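PDB 4N6F: putative thiosugar synthase, which probably builds a 2-thiosugar phosphate from a hexose 6-phosphate with sulphur handed over by a sulphur-carrier protein, in a fold shared with the thiazole synthase ThiG. Local coordinates for residues 83-88 and 108-113; 138-143 and 158-163. All blocks are in the same frame, centred on the assembly; numbering follows the deposited sequence.

Contact 1 (83-88 and 108-113); sequences TTSFAR and ILKLDV. With F6R (fructose -6-phosphate), chain F.
T83, T84 and S85 meet K110 and D112 where two neighbouring parallel strands of the barrel, 79-83 and 108-111, run out at their C-terminal ends and begin to shape the sugar pocket. T83 and K110 form the last parallel bridge, and just past it T84 N donates to K110 O at 3.1 Å, nearly head-on to the carbonyl. The next link is a side chain's: D112 N gives its hydrogen to T84 OG1 at 2.7 Å in a fairly straight bond (167°). A chi1 of 68° puts that hydroxyl between its own N and carbonyl carbon, facing D112, while CG2 lies against L109, 3.8 Å from L109 CD2. Replacing T84 with a valine would probably leave the D112 amide without its acceptor and let the D112 backbone shift away from the turn. T83 OG1, anti to its own N (chi1 176°), reaches forward to accept from S85 N at 3.0 Å, an ST turn; the T83 and S85 hydroxyls are each also hydrogen-bonded to E31. Side by side with T83, K110 runs extended as far as CE and bends only at its last torsion, where NZ is covalently bound to C1 of fructose 6-phosphate (1.5 Å). From the flank, D112 OD2 comes within 3.1 Å of that same C1 and S85 CB lies 3.5 Å from D112 OD2. The other carboxylate oxygen, D112 OD1, is held by salt bridges to R114 and R162, which fix how the group is turned beside the sugar. Pocket residues at the C-terminal ends of the strands are the usual TIM-barrel arrangement, and a lysine there joined to the sugar phosphate is consistent with the Schiff-base chemistry of ThiG relatives.

Contact 2 (138-143 and 158-163); sequences ELLPFI and CAALRV
R162 reaches back over the neighbouring strand to L140, alongside the backbone pairing of 138-143 with 158-163. Backbone bonds set the register: R162 N to P141 O (2.8 Å), then I143 N to R162 O (2.9 Å), with A159 N to L139 O fastening the run-in to the second strand. Between these, P141 has no N-H to offer, and its CD rests 3.2 Å from A160 O instead. The two strands run parallel, 23° apart, and helix 147-156 connects them: a beta-alpha-beta crossover of the TIM barrel. The polar side-chain bond belongs to R162 NH2, which donates to L140 O at 2.9 Å; the acceptor lies in the guanidinium plane, although the donor stands 22° off the plane of the carbonyl. Bends at chi2 and chi3 turn the chain back to make this possible. R162 NE pairs with E194, and with the D112 carboxylate also in reach the group is gripped from several directions and its rotation is set. F142 supports it from one face: F142 CB sits over the rim of the guanidinium, 3.5 Å from R162 CZ. The phenyl plane is only 23° from that of the guanidinium, but the ring is carried onward along the strand, its CD1 edge meeting R162 O. Both residues touch the bound fructose 6-phosphate. Apolar contacts fill the side that looks to the helices. I143 crosses L161 there, with I143 CG1 3.8 Å from L161 CD2, and L153 of helix 147-156 touches both. At the other end C158 SG packs against the CG-CD side of the proline ring, 3.8 Å from P141 CG, while on the R162 side L140 CD2 meets A160 CB at 4.0 Å.

Overall arrangement
The two contacts follow one another along the chain, contact 1 closing before contact 2 opens, and their centres lie 11 Å apart in one parallel sheet. Strands 108-111 and 138-143 are neighbours there, so 79-83, 108-111, 138-143 and 161-164 form a continuous run of the barrel wall; helix 122-134 bridges from one contact to the next. L109 N probably bonds E138 O where the middle strands start. Nearer the pocket, the salt bridge from D112 OD1 to R162 NH1, 2.8 Å long, ties the surroundings of the sugar-bound lysine in contact 1 to the arginine of contact 2 within a single ligand site.

Contact 1 (83-88 and 108-113)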
loop_
_atom_site.group_PDB
_atom_site.type_symbol
_atom_site.label_atom_id
_atom_site.label_comp_id
_atom_site.label_asym_id
_atom_site.label_seq_id
_atom_site.Cartn_x
_atom_site.Cartn_y
_atom_site.Cartn_z
ATOM N N THR A 83 -16.479 -21.796 -10.001
ATOM C CA THR A 83 -15.402 -22.226 -9.135
ATOM C C THR A 83 -15.457 -23.738 -8.871
ATOM O O THR A 83 -16.531 -24.347 -8.928
ATOM C CB THR A 83 -15.427 -21.457 -7.799
ATOM O OG1 THR A 83 -14.408 -21.970 -6.941
ATOM C CG2 THR A 83 -16.780 -21.595 -7.109
ATOM N N THR A 84 -14.289 -24.325 -8.604
ATOM C CA THR A 84 -14.183 -25.717 -8.166
ATOM C C THR A 84 -13.633 -25.818 -6.737
ATOM O O THR A 84 -13.241 -26.904 -6.299
ATOM C CB THR A 84 -13.239 -26.532 -9.074
ATOM O OG1 THR A 84 -11.898 -26.063 -8.905
ATOM C CG2 THR A 84 -13.634 -26.429 -10.538
ATOM N N SER A 85 -13.605 -24.703 -6.002
ATOM C CA SER A 85 -12.971 -24.685 -4.672
ATOM C C SER A 85 -13.685 -25.542 -3.609
ATOM O O SER A 85 -13.097 -25.852 -2.576
ATOM C CB SER A 85 -12.801 -23.250 -4.159
ATOM O OG SER A 85 -14.046 -22.657 -3.852
ATOM N N PHE A 86 -14.938 -25.914 -3.856
ATOM C CA PHE A 86 -15.665 -26.793 -2.936
ATOM C C PHE A 86 -15.330 -28.259 -3.156
ATOM O O PHE A 86 -15.493 -29.072 -2.250
ATOM C CB PHE A 86 -17.170 -26.554 -3.037
ATOM C CG PHE A 86 -17.608 -25.287 -2.375
ATOM C CD1 PHE A 86 -17.766 -25.233 -0.997
ATOM C CD2 PHE A 86 -17.820 -24.135 -3.118
ATOM C CE1 PHE A 86 -18.151 -24.057 -0.371
ATOM C CE2 PHE A 86 -18.203 -22.957 -2.499
ATOM C CZ PHE A 86 -18.369 -22.918 -1.124
ATOM N N ALA A 87 -14.859 -28.591 -4.354
ATOM C CA ALA A 87 -14.422 -29.951 -4.671
ATOM C C ALA A 87 -13.080 -30.253 -4.000
ATOM O O ALA A 87 -12.207 -29.388 -3.935
ATOM C CB ALA A 87 -14.316 -30.129 -6.177
ATOM N N ARG A 88 -12.928 -31.488 -3.516
ATOM C CA ARG A 88 -11.751 -31.899 -2.744
ATOM C C ARG A 88 -10.754 -32.751 -3.550
ATOM O O ARG A 88 -9.561 -32.772 -3.234
ATOM C CB ARG A 88 -12.193 -32.650 -1.481
ATOM C CG ARG A 88 -11.114 -32.764 -0.413
ATOM C CD ARG A 88 -11.631 -33.404 0.871
ATOM N NE ARG A 88 -12.225 -32.421 1.782
ATOM C CZ ARG A 88 -11.560 -31.719 2.706
ATOM N NH1 ARG A 88 -10.246 -31.871 2.879
ATOM N NH2 ARG A 88 -12.219 -30.852 3.472
ATOM N N ILE A 108 -15.910 -19.643 -18.000
ATOM C CA ILE A 108 -14.750 -19.143 -17.267
ATOM C C ILE A 108 -14.756 -19.708 -15.853
ATOM O O ILE A 108 -15.766 -19.605 -15.141
ATOM C CB ILE A 108 -14.739 -17.613 -17.189
ATOM C CG1 ILE A 108 -14.842 -17.007 -18.584
ATOM C CG2 ILE A 108 -13.471 -17.125 -16.490
ATOM C CD1 ILE A 108 -15.210 -15.541 -18.557
ATOM N N LEU A 109 -13.610 -20.244 -15.439
ATOM C CA LEU A 109 -13.525 -21.074 -14.255
ATOM C C LEU A 109 -12.363 -20.742 -13.329
ATOM O O LEU A 109 -11.194 -20.726 -13.741
ATOM C CB LEU A 109 -13.408 -22.540 -14.678
ATOM C CG LEU A 109 -13.446 -23.564 -13.535
ATOM C CD1 LEU A 109 -14.867 -23.696 -12.988
ATOM C CD2 LEU A 109 -12.925 -24.914 -14.005
ATOM N N LYS A 110 -12.703 -20.500 -12.066
ATOM C CA LYS A 110 -11.732 -20.416 -10.986
ATOM C C LYS A 110 -11.428 -21.841 -10.619
ATOM O O LYS A 110 -12.245 -22.522 -10.014
ATOM C CB LYS A 110 -12.318 -19.577 -9.845
ATOM C CG LYS A 110 -11.500 -19.537 -8.575
ATOM C CD LYS A 110 -12.170 -18.637 -7.543
ATOM C CE LYS A 110 -11.387 -18.528 -6.234
ATOM N NZ LYS A 110 -11.638 -19.724 -5.411
ATOM N N LEU A 111 -10.267 -22.323 -11.044
ATOM C CA LEU A 111 -9.922 -23.732 -10.908
ATOM C C LEU A 111 -9.056 -23.937 -9.688
ATOM O O LEU A 111 -7.959 -23.367 -9.586
ATOM C CB LEU A 111 -9.191 -24.221 -12.155
ATOM C CG LEU A 111 -8.656 -25.654 -12.126
ATOM C CD1 LEU A 111 -9.786 -26.665 -11.996
ATOM C CD2 LEU A 111 -7.840 -25.913 -13.380
ATOM N N ASP A 112 -9.560 -24.752 -8.765
ATOM C CA ASP A 112 -8.873 -25.081 -7.529
ATOM C C ASP A 112 -8.848 -26.605 -7.362
ATOM O O ASP A 112 -9.895 -27.266 -7.423
ATOM C CB ASP A 112 -9.596 -24.437 -6.344
ATOM C CG ASP A 112 -9.332 -22.947 -6.236
ATOM O OD1 ASP A 112 -8.180 -22.565 -6.004
ATOM O OD2 ASP A 112 -10.283 -22.145 -6.362
ATOM N N VAL A 113 -7.641 -27.146 -7.215
ATOM C CA VAL A 113 -7.412 -28.551 -6.917
ATOM C C VAL A 113 -6.401 -28.586 -5.777
ATOM O O VAL A 113 -5.217 -28.310 -5.982
ATOM C CB VAL A 113 -6.842 -29.306 -8.129
ATOM C CG1 VAL A 113 -6.645 -30.780 -7.804
ATOM C CG2 VAL A 113 -7.763 -29.151 -9.329
HETATM C C1 F6R F . -10.701 -19.898 -4.269
HETATM C C2 F6R F . -11.141 -19.099 -3.074
HETATM C C3 F6R F . -10.483 -19.234 -1.723
HETATM C C4 F6R F . -9.149 -18.487 -1.765
HETATM C C5 F6R F . -8.603 -18.228 -0.357
HETATM C C6 F6R F . -7.628 -17.067 -0.353
HETATM O O2 F6R F . -12.033 -18.258 -3.197
HETATM O O3 F6R F . -10.275 -20.586 -1.301
HETATM O O4 F6R F . -8.190 -19.265 -2.497
HETATM O O5 F6R F . -9.650 -17.934 0.564
HETATM O O6 F6R F . -7.039 -16.985 0.940
HETATM P P F6R F . -7.492 -15.928 2.044
HETATM O O1P F6R F . -8.782 -16.498 2.555
HETATM O O2P F6R F . -7.656 -14.603 1.350
HETATM O O3P F6R F . -6.310 -15.949 2.970
#

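Contact 2 (138-143 and 158-163)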
loop_
_atom_site.group_PDB
_atom_site.type_symbol
_atom_site.label_atom_id
_atom_site.label_comp_id
_atom_site.label_asym_id
_atom_site.label_seq_id
_atom_site.Cartn_x
_atom_site.Cartn_y
_atom_site.Cartn_z
ATOM N N GLU A 138 -12.166 -21.723 -20.172
ATOM C CA GLU A 138 -11.203 -20.667 -19.888
ATOM C C GLU A 138 -10.872 -20.725 -18.407
ATOM O O GLU A 138 -11.774 -20.699 -17.575
ATOM C CB GLU A 138 -11.782 -19.314 -20.283
ATOM C CG GLU A 138 -11.973 -19.135 -21.794
ATOM C CD GLU A 138 -10.693 -18.760 -22.549
ATOM O OE1 GLU A 138 -10.747 -18.729 -23.798
ATOM O OE2 GLU A 138 -9.638 -18.471 -21.923
ATOM N N LEU A 139 -9.582 -20.804 -18.072
ATOM C CA LEU A 139 -9.162 -21.204 -16.733
ATOM C C LEU A 139 -8.294 -20.197 -16.018
ATOM O O LEU A 139 -7.397 -19.607 -16.612
ATOM C CB LEU A 139 -8.401 -22.531 -16.783
ATOM C CG LEU A 139 -9.129 -23.699 -17.442
ATOM C CD1 LEU A 139 -8.211 -24.904 -17.437
ATOM C CD2 LEU A 139 -10.433 -24.027 -16.729
ATOM N N LEU A 140 -8.577 -20.040 -14.724
ATOM C CA LEU A 140 -7.750 -19.314 -13.786
ATOM C C LEU A 140 -7.388 -20.276 -12.646
ATOM O O LEU A 140 -8.085 -20.333 -11.618
ATOM C CB LEU A 140 -8.487 -18.082 -13.255
ATOM C CG LEU A 140 -8.739 -16.938 -14.250
ATOM C CD1 LEU A 140 -10.000 -17.144 -15.060
ATOM C CD2 LEU A 140 -8.844 -15.611 -13.517
ATOM N N PRO A 141 -6.301 -21.049 -12.834
ATOM C CA PRO A 141 -5.834 -21.990 -11.824
ATOM C C PRO A 141 -5.024 -21.343 -10.707
ATOM O O PRO A 141 -4.437 -20.279 -10.893
ATOM C CB PRO A 141 -4.980 -22.982 -12.623
ATOM C CG PRO A 141 -4.572 -22.257 -13.859
ATOM C CD PRO A 141 -5.547 -21.159 -14.101
ATOM N N PHE A 142 -5.003 -22.010 -9.557
ATOM C CA PHE A 142 -4.290 -21.566 -8.364
ATOM C C PHE A 142 -3.113 -22.514 -8.171
ATOM O O PHE A 142 -3.293 -23.740 -8.184
ATOM C CB PHE A 142 -5.248 -21.644 -7.170
ATOM C CG PHE A 142 -4.771 -20.951 -5.915
ATOM C CD1 PHE A 142 -3.890 -19.885 -5.948
ATOM C CD2 PHE A 142 -5.280 -21.340 -4.689
ATOM C CE1 PHE A 142 -3.489 -19.255 -4.777
ATOM C CE2 PHE A 142 -4.882 -20.719 -3.511
ATOM C CZ PHE A 142 -3.986 -19.672 -3.554
ATOM N N ILE A 143 -1.911 -21.954 -8.039
ATOM C CA ILE A 143 -0.699 -22.744 -7.831
ATOM C C ILE A 143 0.212 -22.145 -6.768
ATOM O O ILE A 143 0.163 -20.937 -6.479
ATOM C CB ILE A 143 0.133 -22.913 -9.130
ATOM C CG1 ILE A 143 0.624 -21.568 -9.670
ATOM C CG2 ILE A 143 -0.682 -23.633 -10.196
ATOM C CD1 ILE A 143 1.775 -21.679 -10.649
ATOM N N CYS A 158 -4.054 -21.236 -20.313
ATOM C CA CYS A 158 -4.791 -20.636 -19.211
ATOM C C CYS A 158 -4.866 -19.112 -19.378
ATOM O O CYS A 158 -3.956 -18.499 -19.935
ATOM C CB CYS A 158 -4.183 -21.059 -17.879
ATOM S SG CYS A 158 -4.432 -22.842 -17.566
ATOM N N ALA A 159 -5.975 -18.516 -18.933
ATOM C CA ALA A 159 -6.216 -17.086 -19.120
ATOM C C ALA A 159 -5.359 -16.242 -18.179
ATOM O O ALA A 159 -4.827 -15.206 -18.564
ATOM C CB ALA A 159 -7.693 -16.771 -18.908
ATOM N N ALA A 160 -5.243 -16.695 -16.938
ATOM C CA ALA A 160 -4.502 -15.994 -15.901
ATOM C C ALA A 160 -4.102 -17.020 -14.850
ATOM O O ALA A 160 -4.672 -18.114 -14.798
ATOM C CB ALA A 160 -5.356 -14.907 -15.271
ATOM N N LEU A 161 -3.116 -16.663 -14.036
ATOM C CA LEU A 161 -2.574 -17.539 -13.005
ATOM C C LEU A 161 -2.791 -16.929 -11.650
ATOM O O LEU A 161 -2.380 -15.804 -11.413
ATOM C CB LEU A 161 -1.061 -17.680 -13.171
ATOM C CG LEU A 161 -0.482 -19.005 -13.606
ATOM C CD1 LEU A 161 1.031 -18.933 -13.473
ATOM C CD2 LEU A 161 -1.040 -20.144 -12.755
ATOM N N ARG A 162 -3.411 -17.671 -10.755
ATOM C CA ARG A 162 -3.469 -17.267 -9.361
ATOM C C ARG A 162 -2.303 -17.958 -8.663
ATOM O O ARG A 162 -2.104 -19.172 -8.819
ATOM C CB ARG A 162 -4.818 -17.636 -8.743
ATOM C CG ARG A 162 -6.007 -16.941 -9.409
ATOM C CD ARG A 162 -7.268 -17.806 -9.420
ATOM N NE ARG A 162 -7.590 -18.272 -8.076
ATOM C CZ ARG A 162 -8.012 -19.499 -7.755
ATOM N NH1 ARG A 162 -8.234 -19.791 -6.478
ATOM N NH2 ARG A 162 -8.202 -20.435 -8.673
ATOM N N VAL A 163 -1.521 -17.177 -7.920
ATOM C CA VAL A 163 -0.276 -17.656 -7.315
ATOM C C VAL A 163 -0.312 -17.409 -5.803
ATOM O O VAL A 163 -0.648 -16.318 -5.358
ATOM C CB VAL A 163 0.941 -16.946 -7.961
ATOM C CG1 VAL A 163 2.232 -17.320 -7.262
ATOM C CG2 VAL A 163 1.032 -17.308 -9.439
#